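PDB 5XN9: secretory-abundant heat soluble protein 1 from Ramazzottius varieornatus, which acts as a secreted molecular shield under water-deficient conditions, forming non-crystalline amorphous solids on desiccation. Local coordinates for residues K106-E120 with Y123-K136. Numbering follows the deposited sequence. Where two conformers were deposited one is given.
With MG (magnesium ion), chain C; ZN (zinc ion), chain D; ACY (acetic acid), chain L.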
loop_
_atom_site.group_PDB
_atom_site.type_symbol
_atom_site.label_atom_id
_atom_site.label_comp_id
_atom_site.label_asym_id
_atom_site.label_seq_id
_atom_site.Cartn_x
_atom_site.Cartn_y
_atom_site.Cartn_z
ATOM N N LYS A 106 15.371 2.296 -6.190
ATOM C CA LYS A 106 14.256 3.111 -5.729
ATOM C C LYS A 106 13.955 2.824 -4.263
ATOM O O LYS A 106 14.049 1.677 -3.799
ATOM C CB LYS A 106 12.988 2.885 -6.569
ATOM C CG LYS A 106 13.064 3.359 -8.026
ATOM C CD LYS A 106 12.951 4.882 -8.147
ATOM C CE LYS A 106 13.023 5.354 -9.601
ATOM N NZ LYS A 106 14.427 5.487 -10.061
ATOM N N VAL A 107 13.606 3.886 -3.543
ATOM C CA VAL A 107 13.079 3.809 -2.188
ATOM C C VAL A 107 11.708 4.466 -2.208
ATOM O O VAL A 107 11.570 5.599 -2.682
ATOM C CB VAL A 107 14.012 4.520 -1.188
ATOM C CG1 VAL A 107 13.411 4.512 0.221
ATOM C CG2 VAL A 107 15.381 3.871 -1.205
ATOM N N ILE A 108 10.700 3.752 -1.713
ATOM C CA ILE A 108 9.314 4.205 -1.743
ATOM C C ILE A 108 8.800 4.297 -0.315
ATOM O O ILE A 108 9.065 3.412 0.507
ATOM C CB ILE A 108 8.430 3.231 -2.552
ATOM C CG1 ILE A 108 8.956 3.070 -3.981
ATOM C CG2 ILE A 108 6.986 3.706 -2.580
ATOM C CD1 ILE A 108 8.265 1.969 -4.746
ATOM N N HIS A 109 8.089 5.383 -0.019
ATOM C CA HIS A 109 7.377 5.541 1.241
ATOM C C HIS A 109 5.892 5.334 0.997
ATOM O O HIS A 109 5.319 5.942 0.086
ATOM C CB HIS A 109 7.593 6.945 1.811
ATOM C CG HIS A 109 8.968 7.175 2.344
ATOM N ND1 HIS A 109 9.412 8.418 2.746
ATOM C CD2 HIS A 109 9.999 6.321 2.549
ATOM C CE1 HIS A 109 10.662 8.319 3.165
ATOM N NE2 HIS A 109 11.038 7.056 3.063
ATOM N N ASP A 110 5.276 4.479 1.805
ATOM C CA ASP A 110 3.831 4.322 1.833
ATOM C C ASP A 110 3.355 4.741 3.213
ATOM O O ASP A 110 3.999 4.433 4.218
ATOM C CB ASP A 110 3.457 2.853 1.648
ATOM C CG ASP A 110 3.406 2.437 0.201
ATOM O OD1 ASP A 110 3.547 3.315 -0.678
ATOM O OD2 ASP A 110 3.207 1.231 -0.052
ATOM N N GLU A 111 2.260 5.480 3.263
ATOM C CA GLU A 111 1.650 5.826 4.535
ATOM C C GLU A 111 0.167 5.516 4.462
ATOM O O GLU A 111 -0.468 5.705 3.421
ATOM C CB GLU A 111 1.876 7.298 4.918
ATOM C CG GLU A 111 1.236 7.691 6.249
ATOM C CD GLU A 111 1.268 9.184 6.509
ATOM O OE1 GLU A 111 1.936 9.605 7.471
ATOM O OE2 GLU A 111 0.624 9.936 5.751
ATOM N N TYR A 112 -0.371 5.010 5.565
ATOM C CA TYR A 112 -1.797 4.727 5.699
ATOM C C TYR A 112 -2.316 5.522 6.888
ATOM O O TYR A 112 -1.928 5.257 8.029
ATOM C CB TYR A 112 -2.035 3.232 5.942
ATOM C CG TYR A 112 -1.531 2.351 4.825
ATOM C CD1 TYR A 112 -0.177 2.045 4.714
ATOM C CD2 TYR A 112 -2.406 1.819 3.881
ATOM C CE1 TYR A 112 0.292 1.245 3.683
ATOM C CE2 TYR A 112 -1.945 1.016 2.845
ATOM C CZ TYR A 112 -0.592 0.737 2.753
ATOM O OH TYR A 112 -0.114 -0.047 1.723
ATOM N N LYS A 113 -3.200 6.484 6.624
ATOM C CA LYS A 113 -3.677 7.411 7.642
ATOM C C LYS A 113 -5.198 7.408 7.622
ATOM O O LYS A 113 -5.809 7.766 6.608
ATOM C CB LYS A 113 -3.132 8.812 7.350
ATOM C CG LYS A 113 -3.653 9.924 8.237
ATOM C CD LYS A 113 -3.066 11.253 7.768
ATOM C CE LYS A 113 -3.701 12.463 8.450
ATOM N NZ LYS A 113 -3.017 13.735 8.064
ATOM N N VAL A 114 -5.806 7.010 8.736
ATOM C CA VAL A 114 -7.249 6.830 8.820
ATOM C C VAL A 114 -7.836 8.063 9.492
ATOM O O VAL A 114 -7.576 8.324 10.670
ATOM C CB VAL A 114 -7.617 5.537 9.561
ATOM C CG1 VAL A 114 -9.119 5.474 9.804
ATOM C CG2 VAL A 114 -7.151 4.331 8.763
ATOM N N ASN A 115 -8.620 8.827 8.734
ATOM C CA ASN A 115 -9.263 10.039 9.220
ATOM C C ASN A 115 -10.612 9.756 9.865
ATOM O O ASN A 115 -11.334 10.698 10.206
ATOM C CB ASN A 115 -9.442 11.030 8.065
ATOM C CG ASN A 115 -8.211 11.125 7.176
ATOM O OD1 ASN A 115 -7.905 10.203 6.416
ATOM N ND2 ASN A 115 -7.505 12.246 7.259
ATOM N N GLY A 116 -10.955 8.484 10.054
ATOM C CA GLY A 116 -12.287 8.096 10.468
ATOM C C GLY A 116 -13.118 7.744 9.253
ATOM O O GLY A 116 -13.278 8.575 8.356
ATOM N N ASP A 117 -13.615 6.502 9.194
ATOM C CA ASP A 117 -14.394 5.988 8.066
ATOM C C ASP A 117 -13.568 5.883 6.785
ATOM O O ASP A 117 -13.824 5.018 5.940
ATOM C CB ASP A 117 -15.649 6.835 7.811
ATOM C CG ASP A 117 -16.283 7.349 9.090
ATOM O OD1 ASP A 117 -16.547 6.534 9.999
ATOM O OD2 ASP A 117 -16.514 8.574 9.186
ATOM N N GLU A 118 -12.574 6.753 6.635
ATOM C CA GLU A 118 -11.823 6.917 5.402
ATOM C C GLU A 118 -10.338 6.684 5.661
ATOM O O GLU A 118 -9.822 6.982 6.742
ATOM C CB GLU A 118 -12.085 8.321 4.837
ATOM C CG GLU A 118 -10.918 9.023 4.171
ATOM C CD GLU A 118 -11.309 10.402 3.666
ATOM O OE1 GLU A 118 -12.245 10.492 2.841
ATOM O OE2 GLU A 118 -10.695 11.397 4.107
ATOM N N LEU A 119 -9.653 6.120 4.672
ATOM C CA LEU A 119 -8.217 5.895 4.758
ATOM C C LEU A 119 -7.539 6.674 3.642
ATOM O O LEU A 119 -7.890 6.516 2.468
ATOM C CB LEU A 119 -7.876 4.402 4.644
ATOM C CG LEU A 119 -6.428 4.010 4.952
ATOM C CD1 LEU A 119 -6.375 2.585 5.471
ATOM C CD2 LEU A 119 -5.562 4.153 3.719
ATOM N N GLU A 120 -6.551 7.485 4.009
ATOM C CA GLU A 120 -5.760 8.254 3.058
ATOM C C GLU A 120 -4.406 7.568 2.904
ATOM O O GLU A 120 -3.681 7.401 3.890
ATOM C CB GLU A 120 -5.584 9.682 3.576
ATOM C CG GLU A 120 -4.866 10.633 2.629
ATOM C CD GLU A 120 -4.768 12.051 3.180
ATOM O OE1 GLU A 120 -3.667 12.642 3.110
ATOM O OE2 GLU A 120 -5.786 12.576 3.684
ATOM N N TYR A 123 1.826 8.098 -1.187
ATOM C CA TYR A 123 2.883 7.378 -1.879
ATOM C C TYR A 123 3.954 8.405 -2.189
ATOM O O TYR A 123 3.650 9.454 -2.761
ATOM C CB TYR A 123 2.365 6.825 -3.218
ATOM C CG TYR A 123 1.042 6.065 -3.184
ATOM C CD1 TYR A 123 -0.171 6.728 -2.994
ATOM C CD2 TYR A 123 1.006 4.700 -3.389
ATOM C CE1 TYR A 123 -1.372 6.046 -2.976
ATOM C CE2 TYR A 123 -0.198 4.003 -3.383
ATOM C CZ TYR A 123 -1.384 4.681 -3.174
ATOM O OH TYR A 123 -2.584 3.997 -3.165
ATOM N N LYS A 124 5.196 8.124 -1.816
ATOM C CA LYS A 124 6.272 9.068 -2.087
ATOM C C LYS A 124 7.476 8.332 -2.642
ATOM O O LYS A 124 7.860 7.277 -2.130
ATOM C CB LYS A 124 6.721 9.817 -0.836
ATOM C CG LYS A 124 5.777 10.875 -0.311
ATOM C CD LYS A 124 6.422 11.565 0.884
ATOM C CE LYS A 124 5.503 12.576 1.546
ATOM N NZ LYS A 124 5.911 12.804 2.955
ATOM N N VAL A 125 8.092 8.911 -3.670
ATOM C CA VAL A 125 9.383 8.435 -4.143
ATOM C C VAL A 125 10.220 9.672 -4.459
ATOM O O VAL A 125 9.850 10.472 -5.323
ATOM C CB VAL A 125 9.264 7.481 -5.348
ATOM C CG1 VAL A 125 8.444 8.098 -6.488
ATOM C CG2 VAL A 125 10.631 7.011 -5.812
ATOM N N GLY A 126 11.309 9.864 -3.720
ATOM C CA GLY A 126 12.031 11.122 -3.828
ATOM C C GLY A 126 11.114 12.282 -3.496
ATOM O O GLY A 126 10.436 12.290 -2.461
ATOM N N ASP A 127 11.082 13.287 -4.375
ATOM C CA ASP A 127 10.296 14.497 -4.151
ATOM C C ASP A 127 8.898 14.438 -4.753
ATOM O O ASP A 127 8.237 15.479 -4.851
ATOM C CB ASP A 127 11.031 15.735 -4.687
ATOM C CG ASP A 127 11.182 15.728 -6.206
ATOM O OD1 ASP A 127 11.133 14.643 -6.817
ATOM O OD2 ASP A 127 11.369 16.822 -6.793
ATOM N N VAL A 128 8.426 13.261 -5.151
ATOM C CA VAL A 128 7.144 13.117 -5.834
ATOM C C VAL A 128 6.172 12.445 -4.875
ATOM O O VAL A 128 6.437 11.336 -4.388
ATOM C CB VAL A 128 7.290 12.308 -7.132
ATOM C CG1 VAL A 128 5.929 12.075 -7.767
ATOM C CG2 VAL A 128 8.221 13.023 -8.104
ATOM N N THR A 129 5.044 13.106 -4.600
ATOM C CA THR A 129 4.065 12.571 -3.665
ATOM C C THR A 129 2.728 12.404 -4.370
ATOM O O THR A 129 2.278 13.304 -5.087
ATOM C CB THR A 129 3.868 13.551 -2.507
ATOM O OG1 THR A 129 5.137 13.844 -1.907
ATOM C CG2 THR A 129 2.917 12.983 -1.466
ATOM N N ALA A 130 2.087 11.258 -4.155
ATOM C CA ALA A 130 0.727 11.040 -4.619
ATOM C C ALA A 130 -0.143 10.612 -3.448
ATOM O O ALA A 130 0.350 10.168 -2.407
ATOM C CB ALA A 130 0.657 10.001 -5.739
ATOM N N LYS A 131 -1.453 10.751 -3.627
ATOM C CA LYS A 131 -2.391 10.372 -2.589
ATOM C C LYS A 131 -3.576 9.661 -3.210
ATOM O O LYS A 131 -3.974 9.938 -4.347
ATOM C CB LYS A 131 -2.882 11.586 -1.809
ATOM C CG LYS A 131 -1.847 12.148 -0.859
ATOM C CD LYS A 131 -2.360 13.399 -0.189
ATOM C CE LYS A 131 -1.361 13.917 0.825
ATOM N NZ LYS A 131 -1.306 13.024 2.000
ATOM N N ARG A 132 -4.146 8.747 -2.440
ATOM C CA ARG A 132 -5.335 8.043 -2.868
ATOM C C ARG A 132 -6.197 7.812 -1.641
ATOM O O ARG A 132 -5.674 7.536 -0.561
ATOM C CB ARG A 132 -4.909 6.728 -3.489
ATOM C CG ARG A 132 -5.872 6.214 -4.440
ATOM C CD ARG A 132 -5.330 5.041 -5.171
ATOM N NE ARG A 132 -6.360 4.572 -6.059
ATOM C CZ ARG A 132 -6.381 3.371 -6.605
ATOM N NH1 ARG A 132 -5.412 2.498 -6.345
ATOM N NH2 ARG A 132 -7.380 3.055 -7.403
ATOM N N TRP A 133 -7.511 7.965 -1.792
ATOM C CA TRP A 133 -8.424 7.836 -0.667
ATOM C C TRP A 133 -9.252 6.569 -0.800
ATOM O O TRP A 133 -9.706 6.222 -1.898
ATOM C CB TRP A 133 -9.324 9.061 -0.539
ATOM C CG TRP A 133 -8.560 10.231 -0.012
ATOM C CD1 TRP A 133 -8.475 10.631 1.290
ATOM C CD2 TRP A 133 -7.729 11.128 -0.762
ATOM N NE1 TRP A 133 -7.663 11.733 1.394
ATOM C CE2 TRP A 133 -7.189 12.056 0.151
ATOM C CE3 TRP A 133 -7.396 11.239 -2.116
ATOM C CZ2 TRP A 133 -6.340 13.088 -0.247
ATOM C CZ3 TRP A 133 -6.551 12.265 -2.509
ATOM C CH2 TRP A 133 -6.036 13.178 -1.577
ATOM N N TYR A 134 -9.429 5.879 0.326
ATOM C CA TYR A 134 -10.151 4.620 0.404
ATOM C C TYR A 134 -11.281 4.742 1.418
ATOM O O TYR A 134 -11.207 5.529 2.364
ATOM C CB TYR A 134 -9.203 3.495 0.858
ATOM C CG TYR A 134 -8.138 3.157 -0.156
ATOM C CD1 TYR A 134 -7.026 3.975 -0.343
ATOM C CD2 TYR A 134 -8.249 2.021 -0.944
ATOM C CE1 TYR A 134 -6.070 3.666 -1.284
ATOM C CE2 TYR A 134 -7.297 1.707 -1.887
ATOM C CZ TYR A 134 -6.209 2.532 -2.056
ATOM O OH TYR A 134 -5.249 2.230 -2.995
ATOM N N LYS A 135 -12.327 3.944 1.225
ATOM C CA LYS A 135 -13.437 3.857 2.164
ATOM C C LYS A 135 -13.542 2.432 2.696
ATOM O O LYS A 135 -13.068 1.484 2.075
ATOM C CB LYS A 135 -14.752 4.242 1.481
ATOM C CG LYS A 135 -15.073 3.379 0.265
ATOM C CD LYS A 135 -16.352 3.826 -0.434
ATOM C CE LYS A 135 -16.598 3.018 -1.702
ATOM N NZ LYS A 135 -17.837 3.444 -2.419
ATOM N N LYS A 136 -14.159 2.284 3.865
ATOM C CA LYS A 136 -14.432 0.948 4.387
ATOM C C LYS A 136 -15.357 0.194 3.438
ATOM O O LYS A 136 -16.311 0.758 2.895
ATOM C CB LYS A 136 -15.090 1.054 5.763
ATOM C CG LYS A 136 -14.132 1.395 6.890
ATOM C CD LYS A 136 -13.406 0.155 7.399
ATOM C CE LYS A 136 -12.960 0.332 8.847
ATOM N NZ LYS A 136 -12.306 -0.881 9.408
HETATM MG MG MG C . -3.670 1.107 -2.655
HETATM ZN ZN ZN D . 12.760 6.316 3.892
HETATM C C ACY L . -2.182 0.992 -4.343
HETATM O O ACY L . -2.627 1.973 -4.980
HETATM O OXT ACY L . -1.853 1.034 -3.137
HETATM C CH3 ACY L . -2.034 -0.316 -5.065
HETATM O O HOH W 1 12.097 8.030 -1.596
#
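Leu119 O is gripped from the neighbouring strand by Tyr134 N at 2.7 Å, nearly along the C=O axis, and by a CA-H...O contact from Trp133. Leu119 N returns a bond to Tyr134 O (2.8 Å), completing a hydrogen-bonded antiparallel pair. In the other hairpin His109 and Lys124 pair likewise, His109 N lying 2.8 Å from Lys124 O. On the outer face, Glu120 runs alongside the Trp133 indole. In one of two conformers, Glu120 CG, anti to the backbone N (chi1 -175°), lies 3.2 Å from Trp133 NE1; there Glu120 OE2 accepts a weak hydrogen bond from Trp133 NE1 at the ring edge, while Glu120 OE1 salt-bridges Lys131 NZ (2.6 Å). Glu118 OE2 nears Trp133 CD1, but Glu118 pairs with Arg17, which also makes a cation-pi contact with the indole. An alanine in place of Trp133 would probably leave Glu120 without its flat neighbour and Arg17 without its ring. Inside, Tyr134 OH binds magnesium with His43 and OXT of an acetate, probably from the crystallisation liquor; acetate O accepts hydrogen bonds from Tyr123 OH (2.7 Å) and Arg132 NH1 (3.1 Å). Asn38 holds Arg132 NH2. This Arg-X-Tyr carboxylate site in an antiparallel beta-barrel resembles that of fatty-acid-binding proteins.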